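Local coordinates for vitamin B12-binding protein (PDB 5YSC) that binds vitamin B12 in the periplasm and probably delivers it to the membrane protein BtuC of the BtuCDF import complex, at residues E259-C262 against T263-I267; H216-A219 against N220-W224; E71-T75 against L76-L80; E201-V205 against K206-V210. All coordinates share one frame; numbering follows the deposited sequence.

Overall arrangement
From the N terminus, contact 3 (71-80) comes first: helix 70-76 ends there and the chain turns into strand 80-83 of one four-stranded parallel sheet. Contact 4 (201-210) makes the corresponding turn from helix 200-206 into strand 210-213 of the second four-stranded parallel sheet, its centre about 47 Å from that of contact 3. Contact 2 (216-224) follows closely, closing off helix 215-220, and contact 1 (259-267) lies on helix 254-267 near the C terminus. Each is local; they run in series, and none nests or crosses. Contact 4 joins the later ones: V203 and L204 pack on W224, and V210 meets L265. Contact 3 stands apart, across the chain's centre from contacts 1 and 4.

Contact 1. Residues E259-C262 against T263-I267; sequences EQVC and TYLKI
E259 O is gripped twice by T263: T263 N donates to it at 2.8 Å, and T263 OG1 reaches the same E259 O, also at 2.8 Å, from the opposite face of the carbonyl plane. The setting is a regular alpha-helix, 254-267, in which a threonine folds its hydroxyl back onto the preceding turn. With OG1 beside its own backbone N (chi1 -66°), T263 is placed for this second bond, which fixes the rotation of its side chain; Y149 OH adds a weak bond to OG1. The side chain of E259 itself turns to R141 of helix 128-148 in a salt bridge. The i to i+4 ladder continues with Y264 on Q260, L265 on V261 and K266 on C262. Of these, L265 N to V261 O is short, 2.8 Å, and nearly straight at the hydrogen, 172°.

One flank carries Q260 and Y264, lying alongside each other with amide and ring planes 29° apart. Q260 CG touches the ring 3.9 Å from Y264 CE2, while the extended chain carries OE1 on to N243 N; the tyrosine ring also stacks with W240. On the buried flank, C262 SG forms a disulfide with C182, the residue just after helix 176-181. One turn apart on that side, the methyl V261 CG1 meets L265 CD2 at 4.0 Å.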
loop_
_atom_site.group_PDB
_atom_site.type_symbol
_atom_site.label_atom_id
_atom_site.label_comp_id
_atom_site.label_asym_id
_atom_site.label_seq_id
_atom_site.Cartn_x
_atom_site.Cartn_y
_atom_site.Cartn_z
ATOM N N GLU A 259 -12.187 -0.511 -4.884
ATOM C CA GLU A 259 -13.421 0.107 -5.378
ATOM C C GLU A 259 -13.124 1.397 -6.154
ATOM O O GLU A 259 -13.711 1.652 -7.222
ATOM C CB GLU A 259 -14.367 0.333 -4.175
ATOM C CG GLU A 259 -15.795 0.122 -4.440
ATOM C CD GLU A 259 -16.633 0.207 -3.173
ATOM O OE1 GLU A 259 -16.559 -0.729 -2.328
ATOM O OE2 GLU A 259 -17.383 1.210 -3.048
ATOM N N GLN A 260 -12.255 2.258 -5.620
ATOM C CA GLN A 260 -12.010 3.559 -6.248
ATOM C C GLN A 260 -11.361 3.374 -7.610
ATOM O O GLN A 260 -11.797 3.954 -8.613
ATOM C CB GLN A 260 -11.118 4.426 -5.340
ATOM C CG GLN A 260 -10.912 5.845 -5.851
ATOM C CD GLN A 260 -10.039 6.680 -4.966
ATOM O OE1 GLN A 260 -8.977 6.255 -4.518
ATOM N NE2 GLN A 260 -10.481 7.903 -4.722
ATOM N N VAL A 261 -10.297 2.565 -7.646
ATOM C CA VAL A 261 -9.583 2.299 -8.885
ATOM C C VAL A 261 -10.500 1.662 -9.911
ATOM O O VAL A 261 -10.567 2.108 -11.066
ATOM C CB VAL A 261 -8.354 1.401 -8.618
ATOM C CG1 VAL A 261 -7.787 0.814 -9.937
ATOM C CG2 VAL A 261 -7.345 2.238 -7.921
ATOM N N CYS A 262 -11.211 0.611 -9.492
ATOM C CA CYS A 262 -12.074 -0.159 -10.383
ATOM C C CYS A 262 -13.234 0.674 -10.907
ATOM O O CYS A 262 -13.630 0.543 -12.078
ATOM C CB CYS A 262 -12.601 -1.368 -9.646
ATOM S SG CYS A 262 -11.563 -2.818 -9.598
ATOM N N THR A 263 -13.799 1.530 -10.065
ATOM C CA THR A 263 -14.858 2.417 -10.548
ATOM C C THR A 263 -14.335 3.361 -11.626
ATOM O O THR A 263 -14.976 3.551 -12.660
ATOM C CB THR A 263 -15.464 3.204 -9.384
ATOM O OG1 THR A 263 -16.147 2.310 -8.500
ATOM C CG2 THR A 263 -16.446 4.312 -9.916
ATOM N N TYR A 264 -13.156 3.950 -11.411
ATOM C CA TYR A 264 -12.560 4.836 -12.405
ATOM C C TYR A 264 -12.189 4.105 -13.695
ATOM O O TYR A 264 -12.403 4.632 -14.795
ATOM C CB TYR A 264 -11.322 5.519 -11.825
ATOM C CG TYR A 264 -11.617 6.756 -10.989
ATOM C CD1 TYR A 264 -12.448 7.765 -11.484
ATOM C CD2 TYR A 264 -11.034 6.953 -9.731
ATOM C CE1 TYR A 264 -12.723 8.904 -10.756
ATOM C CE2 TYR A 264 -11.315 8.105 -8.993
ATOM C CZ TYR A 264 -12.152 9.071 -9.515
ATOM O OH TYR A 264 -12.455 10.206 -8.812
ATOM N N LEU A 265 -11.553 2.928 -13.598
ATOM C CA LEU A 265 -11.274 2.170 -14.812
ATOM C C LEU A 265 -12.543 1.731 -15.511
ATOM O O LEU A 265 -12.536 1.586 -16.740
ATOM C CB LEU A 265 -10.382 0.978 -14.480
ATOM C CG LEU A 265 -8.890 1.166 -14.759
ATOM C CD1 LEU A 265 -8.396 2.600 -14.742
ATOM C CD2 LEU A 265 -8.029 0.274 -13.847
ATOM N N LYS A 266 -13.642 1.537 -14.769
ATOM C CA LYS A 266 -14.931 1.288 -15.424
ATOM C C LYS A 266 -15.395 2.495 -16.220
ATOM O O LYS A 266 -15.789 2.368 -17.386
ATOM C CB LYS A 266 -15.981 0.909 -14.395
ATOM C CG LYS A 266 -17.262 0.433 -14.997
ATOM C CD LYS A 266 -18.232 0.143 -13.915
ATOM C CE LYS A 266 -19.462 -0.476 -14.449
ATOM N NZ LYS A 266 -20.513 -0.560 -13.388
ATOM N N ILE A 267 -15.371 3.682 -15.601
ATOM C CA ILE A 267 -15.708 4.915 -16.316
ATOM C C ILE A 267 -14.895 5.043 -17.592
ATOM O O ILE A 267 -15.405 5.476 -18.635
ATOM C CB ILE A 267 -15.528 6.128 -15.388
ATOM C CG1 ILE A 267 -16.538 6.036 -14.242
ATOM C CG2 ILE A 267 -15.718 7.417 -16.131
ATOM C CD1 ILE A 267 -16.333 7.036 -13.125
#

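Contact 2. Residues H216-A219 against N220-W224; sequences HAIA and NGHMW
H216 O takes the backbone N-H of N220 in the last regular bond of this helix, with N220 N 3.0 Å from H216 O. The side-chain amide of N220 folds back over the same carbonyl, its CG beside its own backbone N (chi1 -60°), yet although N220 ND2 comes to 2.8 Å from H216 O the angle is too poor for a hydrogen bond.

I218 O has two donors. G221 N lies 3.0 Å from I218 O, well above the carbonyl plane and not on a lone pair, and water 1 donates to I218 O at 2.7 Å. That water in turn accepts from H222 N at 2.9 Å, so it bridges the end of helix 215-220 to the departing chain. This is a helix C-terminus with a glycine at the first non-helical position, G221 (phi 92°). It falls short of a full Schellman motif, because H222 N is poorly aimed at A217 O and uses the water instead.

Beyond the turn, H222 serves as an acceptor: its ND1 takes W224 N at 3.0 Å, the donor tilted 20° from the ring plane, and W224 CB sits at the ring's edge. The H222 and I218 side chains lie side by side, pointing the same way, with I218 CD1 3.9 Å from H222 CD2. Outside partners take up other polar groups: M223 N bonds to E163 OE2, W224 NE1 to Q160 OE1, and H222 O to R225 NE.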
loop_
_atom_site.group_PDB
_atom_site.type_symbol
_atom_site.label_atom_id
_atom_site.label_comp_id
_atom_site.label_asym_id
_atom_site.label_seq_id
_atom_site.Cartn_x
_atom_site.Cartn_y
_atom_site.Cartn_z
ATOM N N HIS A 216 -3.732 16.162 -3.896
ATOM C CA HIS A 216 -2.987 17.410 -3.774
ATOM C C HIS A 216 -2.752 18.017 -5.153
ATOM O O HIS A 216 -2.999 19.209 -5.377
ATOM C CB HIS A 216 -1.651 17.139 -3.052
ATOM C CG HIS A 216 -1.598 15.810 -2.335
ATOM N ND1 HIS A 216 -2.691 15.258 -1.689
ATOM C CD2 HIS A 216 -0.592 14.910 -2.192
ATOM C CE1 HIS A 216 -2.360 14.087 -1.177
ATOM N NE2 HIS A 216 -1.091 13.853 -1.462
ATOM N N ALA A 217 -2.310 17.179 -6.101
ATOM C CA ALA A 217 -2.044 17.620 -7.472
ATOM C C ALA A 217 -3.308 18.130 -8.149
ATOM O O ALA A 217 -3.282 19.144 -8.863
ATOM C CB ALA A 217 -1.449 16.467 -8.286
ATOM N N ILE A 218 -4.426 17.437 -7.949
ATOM C CA ILE A 218 -5.678 17.878 -8.552
ATOM C C ILE A 218 -6.051 19.250 -8.013
ATOM O O ILE A 218 -6.301 20.199 -8.775
ATOM C CB ILE A 218 -6.786 16.841 -8.292
ATOM C CG1 ILE A 218 -6.418 15.487 -8.923
ATOM C CG2 ILE A 218 -8.102 17.317 -8.821
ATOM C CD1 ILE A 218 -6.268 15.508 -10.430
ATOM N N ALA A 219 -6.025 19.385 -6.683
ATOM C CA ALA A 219 -6.444 20.614 -6.023
ATOM C C ALA A 219 -5.591 21.796 -6.442
ATOM O O ALA A 219 -6.088 22.924 -6.517
ATOM C CB ALA A 219 -6.363 20.439 -4.506
ATOM N N ASN A 220 -4.311 21.569 -6.688
ATOM C CA ASN A 220 -3.415 22.651 -7.052
ATOM C C ASN A 220 -3.421 22.934 -8.551
ATOM O O ASN A 220 -2.824 23.928 -8.982
ATOM C CB ASN A 220 -1.992 22.317 -6.579
ATOM C CG ASN A 220 -1.911 22.129 -5.069
ATOM O OD1 ASN A 220 -2.562 22.848 -4.309
ATOM N ND2 ASN A 220 -1.116 21.158 -4.633
ATOM N N GLY A 221 -4.113 22.105 -9.338
ATOM C CA GLY A 221 -4.005 22.128 -10.789
ATOM C C GLY A 221 -2.940 21.147 -11.221
ATOM O O GLY A 221 -1.757 21.360 -10.949
ATOM N N HIS A 222 -3.339 20.058 -11.866
ATOM C CA HIS A 222 -2.369 19.002 -12.090
ATOM C C HIS A 222 -1.512 19.315 -13.313
ATOM O O HIS A 222 -1.879 20.107 -14.195
ATOM C CB HIS A 222 -3.041 17.634 -12.228
ATOM C CG HIS A 222 -3.879 17.485 -13.453
ATOM N ND1 HIS A 222 -3.342 17.214 -14.692
ATOM C CD2 HIS A 222 -5.220 17.531 -13.624
ATOM C CE1 HIS A 222 -4.317 17.116 -15.577
ATOM N NE2 HIS A 222 -5.467 17.302 -14.955
ATOM N N MET A 223 -0.343 18.686 -13.344
ATOM C CA MET A 223 0.684 19.075 -14.294
ATOM C C MET A 223 0.331 18.715 -15.728
ATOM O O MET A 223 0.998 19.206 -16.651
ATOM C CB MET A 223 2.007 18.416 -13.921
ATOM C CG MET A 223 1.940 16.887 -13.935
ATOM S SD MET A 223 3.484 16.070 -13.453
ATOM C CE MET A 223 4.540 16.624 -14.798
ATOM N N TRP A 224 -0.689 17.889 -15.947
ATOM C CA TRP A 224 -0.964 17.387 -17.288
ATOM C C TRP A 224 -1.983 18.243 -18.032
ATOM O O TRP A 224 -2.236 17.981 -19.211
ATOM C CB TRP A 224 -1.421 15.918 -17.218
ATOM C CG TRP A 224 -0.416 15.059 -16.482
ATOM C CD1 TRP A 224 -0.543 14.532 -15.222
ATOM C CD2 TRP A 224 0.894 14.680 -16.943
ATOM N NE1 TRP A 224 0.598 13.838 -14.882
ATOM C CE2 TRP A 224 1.496 13.924 -15.913
ATOM C CE3 TRP A 224 1.612 14.909 -18.114
ATOM C CZ2 TRP A 224 2.766 13.373 -16.037
ATOM C CZ3 TRP A 224 2.892 14.359 -18.230
ATOM C CH2 TRP A 224 3.448 13.609 -17.193
HETATM O O HOH W 1 -6.181 19.855 -11.493
#

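Contact 3. Residues E71-T75 against L76-L80; sequences EKILT and LKPDL
Helix 70-76 ends here and hands over to strand 80-83, the turn resting on the carbonyl of I73 and the ring of P78. I73 O accepts twice, from the same face of its plane: L76 N is 3.0 Å from I73 O, well above that plane, and K77 N is 3.2 Å from I73 O, better aligned with the carbonyl. K77 N also makes a weak bond to L74 O. K77 itself has left helical geometry with positive phi (52°), and P78 follows directly. The proline ring closes over the same carbonyl, with P78 CD 3.4 Å from I73 O, and crosses the isoleucine side chain at about a right angle, I73 CG2 lying 4.0 Å from P78 CG. Next to them, L76 turns CG beside its own backbone N (chi1 -74°) and over the previous turn, 3.4 Å from K72 O. I73, L76 and P78 all pack on I24 of strand 23-25, while K72 NZ forms a salt bridge with E60. E71, at the other end of the segment, is predicted to matter for BtuC binding. A positive-phi residue plus proline thus ends the helix of a beta-alpha-beta unit in this sheet.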
loop_
_atom_site.group_PDB
_atom_site.type_symbol
_atom_site.label_atom_id
_atom_site.label_comp_id
_atom_site.label_asym_id
_atom_site.label_seq_id
_atom_site.Cartn_x
_atom_site.Cartn_y
_atom_site.Cartn_z
ATOM N N GLU A 71 18.253 1.636 18.577
ATOM C CA GLU A 71 18.494 1.982 19.971
ATOM C C GLU A 71 17.188 1.984 20.750
ATOM O O GLU A 71 17.079 1.358 21.807
ATOM C CB GLU A 71 19.166 3.342 20.049
ATOM C CG GLU A 71 19.590 3.745 21.454
ATOM C CD GLU A 71 20.493 4.959 21.475
ATOM O OE1 GLU A 71 20.692 5.604 20.422
ATOM O OE2 GLU A 71 21.013 5.265 22.562
ATOM N N LYS A 72 16.178 2.669 20.213
ATOM C CA LYS A 72 14.874 2.740 20.872
ATOM C C LYS A 72 14.232 1.371 20.960
ATOM O O LYS A 72 13.629 1.033 21.980
ATOM C CB LYS A 72 13.962 3.713 20.127
ATOM C CG LYS A 72 14.055 5.129 20.594
ATOM C CD LYS A 72 13.151 6.086 19.785
ATOM C CE LYS A 72 12.352 7.033 20.652
ATOM N NZ LYS A 72 10.998 6.456 20.938
ATOM N N ILE A 73 14.351 0.558 19.905
ATOM C CA ILE A 73 13.806 -0.796 19.950
ATOM C C ILE A 73 14.448 -1.614 21.073
ATOM O O ILE A 73 13.772 -2.403 21.759
ATOM C CB ILE A 73 13.966 -1.475 18.576
ATOM C CG1 ILE A 73 13.113 -0.716 17.552
ATOM C CG2 ILE A 73 13.569 -2.914 18.634
ATOM C CD1 ILE A 73 13.098 -1.335 16.184
ATOM N N LEU A 74 15.766 -1.482 21.250
ATOM C CA LEU A 74 16.427 -2.157 22.362
ATOM C C LEU A 74 15.789 -1.732 23.677
ATOM O O LEU A 74 15.487 -2.562 24.542
ATOM C CB LEU A 74 17.915 -1.800 22.359
ATOM C CG LEU A 74 19.009 -2.692 21.765
ATOM C CD1 LEU A 74 18.552 -3.954 21.087
ATOM C CD2 LEU A 74 19.839 -1.852 20.817
ATOM N N THR A 75 15.544 -0.434 23.780
ATOM C CA THR A 75 14.899 0.188 24.921
ATOM C C THR A 75 13.503 -0.351 25.223
ATOM O O THR A 75 13.023 -0.221 26.341
ATOM C CB THR A 75 14.748 1.691 24.663
ATOM O OG1 THR A 75 15.865 2.403 25.212
ATOM C CG2 THR A 75 13.444 2.204 25.242
ATOM N N LEU A 76 12.852 -0.935 24.222
ATOM C CA LEU A 76 11.455 -1.337 24.335
ATOM C C LEU A 76 11.256 -2.822 24.561
ATOM O O LEU A 76 10.163 -3.221 24.972
ATOM C CB LEU A 76 10.673 -0.920 23.083
ATOM C CG LEU A 76 10.376 0.584 22.980
ATOM C CD1 LEU A 76 9.931 0.970 21.585
ATOM C CD2 LEU A 76 9.308 0.993 23.997
ATOM N N LYS A 77 12.272 -3.623 24.276
ATOM C CA LYS A 77 12.225 -5.057 24.537
ATOM C C LYS A 77 11.004 -5.779 23.961
ATOM O O LYS A 77 10.316 -6.494 24.679
ATOM C CB LYS A 77 12.303 -5.312 26.046
ATOM C CG LYS A 77 13.398 -4.521 26.745
ATOM C CD LYS A 77 13.276 -4.603 28.254
ATOM C CE LYS A 77 14.456 -5.345 28.852
ATOM N NZ LYS A 77 14.996 -4.661 30.057
ATOM N N PRO A 78 10.751 -5.616 22.666
ATOM C CA PRO A 78 9.571 -6.229 22.065
ATOM C C PRO A 78 9.688 -7.736 22.059
ATOM O O PRO A 78 10.780 -8.289 21.941
ATOM C CB PRO A 78 9.566 -5.657 20.637
ATOM C CG PRO A 78 11.020 -5.527 20.313
ATOM C CD PRO A 78 11.641 -5.045 21.634
ATOM N N ASP A 79 8.554 -8.419 22.195
ATOM C CA ASP A 79 8.542 -9.850 21.952
ATOM C C ASP A 79 8.019 -10.188 20.568
ATOM O O ASP A 79 8.029 -11.358 20.187
ATOM C CB ASP A 79 7.741 -10.583 23.040
ATOM C CG ASP A 79 6.318 -10.079 23.188
ATOM O OD1 ASP A 79 5.903 -9.201 22.407
ATOM O OD2 ASP A 79 5.603 -10.568 24.093
ATOM N N LEU A 80 7.598 -9.177 19.798
ATOM C CA LEU A 80 7.242 -9.358 18.394
ATOM C C LEU A 80 7.476 -8.052 17.638
ATOM O O LEU A 80 6.996 -7.007 18.071
ATOM C CB LEU A 80 5.774 -9.777 18.250
ATOM C CG LEU A 80 5.274 -9.845 16.805
ATOM C CD1 LEU A 80 6.017 -10.952 16.071
ATOM C CD2 LEU A 80 3.759 -10.064 16.754
#

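Contact 4. Residues E201-V205 against K206-V210; sequences EQVLV and KQPQV
Two backbone N-H groups, of K206 and Q207, share the carbonyls at the end of helix 200-206. Q207 N bonds to V203 O at 3.2 Å, approaching nearly along the C=O axis (168°), and makes a weaker second bond to L204 O. K206 N is split likewise, with weak bonds to Q202 O at 3.3 Å and to V203 O at 2.8 Å, the latter badly bent. Each N-H thus divides between an i-4 and an i-3 carbonyl as the helix ends, and Q207 leaves it with positive phi (62°), followed at once by P208.

The apolar part is one pair: V203 and P208 cross at about a right angle, V203 CG1 lying 4.1 Å from P208 CG. V203 CG1 stands anti to the backbone N (chi1 -179°), the branch that meets the ring. P208 CD also sits 3.6 Å from V203 O.

Among the long side chains, K206 packs its aliphatic base on the previous turn, K206 CG being 3.2 Å from Q202 O. A bend at chi2 then sends its end away, and NZ bonds to I187 O. Q202 OE1 turns back to S199 N, before the segment.

E201 is predicted to be important for BtuC binding. V203 and P208 both lie on F158 of strand 155-159, R156 of that strand bonds to K206 O, and helix 200-206 leads into strand 210-213, the parallel neighbour of 155-159 in the four-stranded sheet.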
loop_
_atom_site.group_PDB
_atom_site.type_symbol
_atom_site.label_atom_id
_atom_site.label_comp_id
_atom_site.label_asym_id
_atom_site.label_seq_id
_atom_site.Cartn_x
_atom_site.Cartn_y
_atom_site.Cartn_z
ATOM N N GLU A 201 8.399 13.468 -21.040
ATOM C CA GLU A 201 8.397 12.899 -22.386
ATOM C C GLU A 201 8.063 11.412 -22.357
ATOM O O GLU A 201 7.282 10.924 -23.182
ATOM C CB GLU A 201 9.766 13.129 -23.043
ATOM C CG GLU A 201 10.067 14.567 -23.496
ATOM C CD GLU A 201 9.966 15.609 -22.389
ATOM O OE1 GLU A 201 9.471 16.731 -22.675
ATOM O OE2 GLU A 201 10.385 15.310 -21.244
ATOM N N GLN A 202 8.643 10.691 -21.405
ATOM C CA GLN A 202 8.380 9.265 -21.264
ATOM C C GLN A 202 6.888 8.961 -21.130
ATOM O O GLN A 202 6.379 8.054 -21.775
ATOM C CB GLN A 202 9.145 8.693 -20.074
ATOM C CG GLN A 202 10.620 8.472 -20.341
ATOM C CD GLN A 202 11.368 7.994 -19.116
ATOM O OE1 GLN A 202 11.771 8.790 -18.272
ATOM N NE2 GLN A 202 11.561 6.690 -19.016
ATOM N N VAL A 203 6.197 9.713 -20.282
ATOM C CA VAL A 203 4.747 9.563 -20.157
ATOM C C VAL A 203 4.073 9.950 -21.464
ATOM O O VAL A 203 3.232 9.215 -21.993
ATOM C CB VAL A 203 4.202 10.419 -18.997
ATOM C CG1 VAL A 203 2.682 10.225 -18.859
ATOM C CG2 VAL A 203 4.913 10.114 -17.683
ATOM N N LEU A 204 4.406 11.143 -21.975
ATOM C CA LEU A 204 3.764 11.650 -23.184
ATOM C C LEU A 204 3.840 10.635 -24.302
ATOM O O LEU A 204 2.850 10.366 -24.991
ATOM C CB LEU A 204 4.422 12.960 -23.630
ATOM C CG LEU A 204 4.278 14.190 -22.727
ATOM C CD1 LEU A 204 4.937 15.407 -23.368
ATOM C CD2 LEU A 204 2.832 14.463 -22.425
ATOM N N VAL A 205 5.016 10.049 -24.481
ATOM C CA VAL A 205 5.205 9.075 -25.540
ATOM C C VAL A 205 4.256 7.909 -25.342
ATOM O O VAL A 205 3.637 7.434 -26.298
ATOM C CB VAL A 205 6.685 8.650 -25.571
ATOM C CG1 VAL A 205 6.873 7.247 -26.101
ATOM C CG2 VAL A 205 7.480 9.656 -26.392
ATOM N N LYS A 206 4.064 7.489 -24.084
ATOM C CA LYS A 206 3.331 6.265 -23.763
ATOM C C LYS A 206 1.819 6.390 -23.957
ATOM O O LYS A 206 1.135 5.371 -24.096
ATOM C CB LYS A 206 3.617 5.859 -22.318
ATOM C CG LYS A 206 4.993 5.235 -22.068
ATOM C CD LYS A 206 4.945 3.723 -22.210
ATOM C CE LYS A 206 6.270 3.079 -21.799
ATOM N NZ LYS A 206 6.190 1.605 -21.878
ATOM N N GLN A 207 1.269 7.594 -23.923
ATOM C CA GLN A 207 -0.144 7.754 -24.267
ATOM C C GLN A 207 -1.082 6.988 -23.334
ATOM O O GLN A 207 -1.980 6.283 -23.803
ATOM C CB GLN A 207 -0.382 7.298 -25.717
ATOM C CG GLN A 207 -1.532 8.008 -26.412
ATOM C CD GLN A 207 -1.299 9.497 -26.486
ATOM O OE1 GLN A 207 -0.170 9.966 -26.302
ATOM N NE2 GLN A 207 -2.366 10.255 -26.718
ATOM N N PRO A 208 -0.955 7.143 -22.017
ATOM C CA PRO A 208 -1.863 6.437 -21.110
ATOM C C PRO A 208 -3.310 6.827 -21.359
ATOM O O PRO A 208 -3.619 7.987 -21.603
ATOM C CB PRO A 208 -1.399 6.885 -19.720
ATOM C CG PRO A 208 -0.741 8.207 -19.959
ATOM C CD PRO A 208 -0.087 8.095 -21.313
ATOM N N GLN A 209 -4.204 5.857 -21.252
ATOM C CA GLN A 209 -5.636 6.145 -21.352
ATOM C C GLN A 209 -6.149 6.889 -20.120
ATOM O O GLN A 209 -7.039 7.742 -20.235
ATOM C CB GLN A 209 -6.404 4.842 -21.536
ATOM C CG GLN A 209 -6.259 4.263 -22.934
ATOM C CD GLN A 209 -6.861 2.896 -23.024
ATOM O OE1 GLN A 209 -6.272 1.907 -22.584
ATOM N NE2 GLN A 209 -8.060 2.825 -23.573
ATOM N N VAL A 210 -5.569 6.596 -18.956
ATOM C CA VAL A 210 -5.946 7.179 -17.673
ATOM C C VAL A 210 -4.667 7.582 -16.950
ATOM O O VAL A 210 -3.676 6.844 -16.993
ATOM C CB VAL A 210 -6.729 6.176 -16.809
ATOM C CG1 VAL A 210 -7.026 6.814 -15.478
ATOM C CG2 VAL A 210 -8.011 5.731 -17.483
#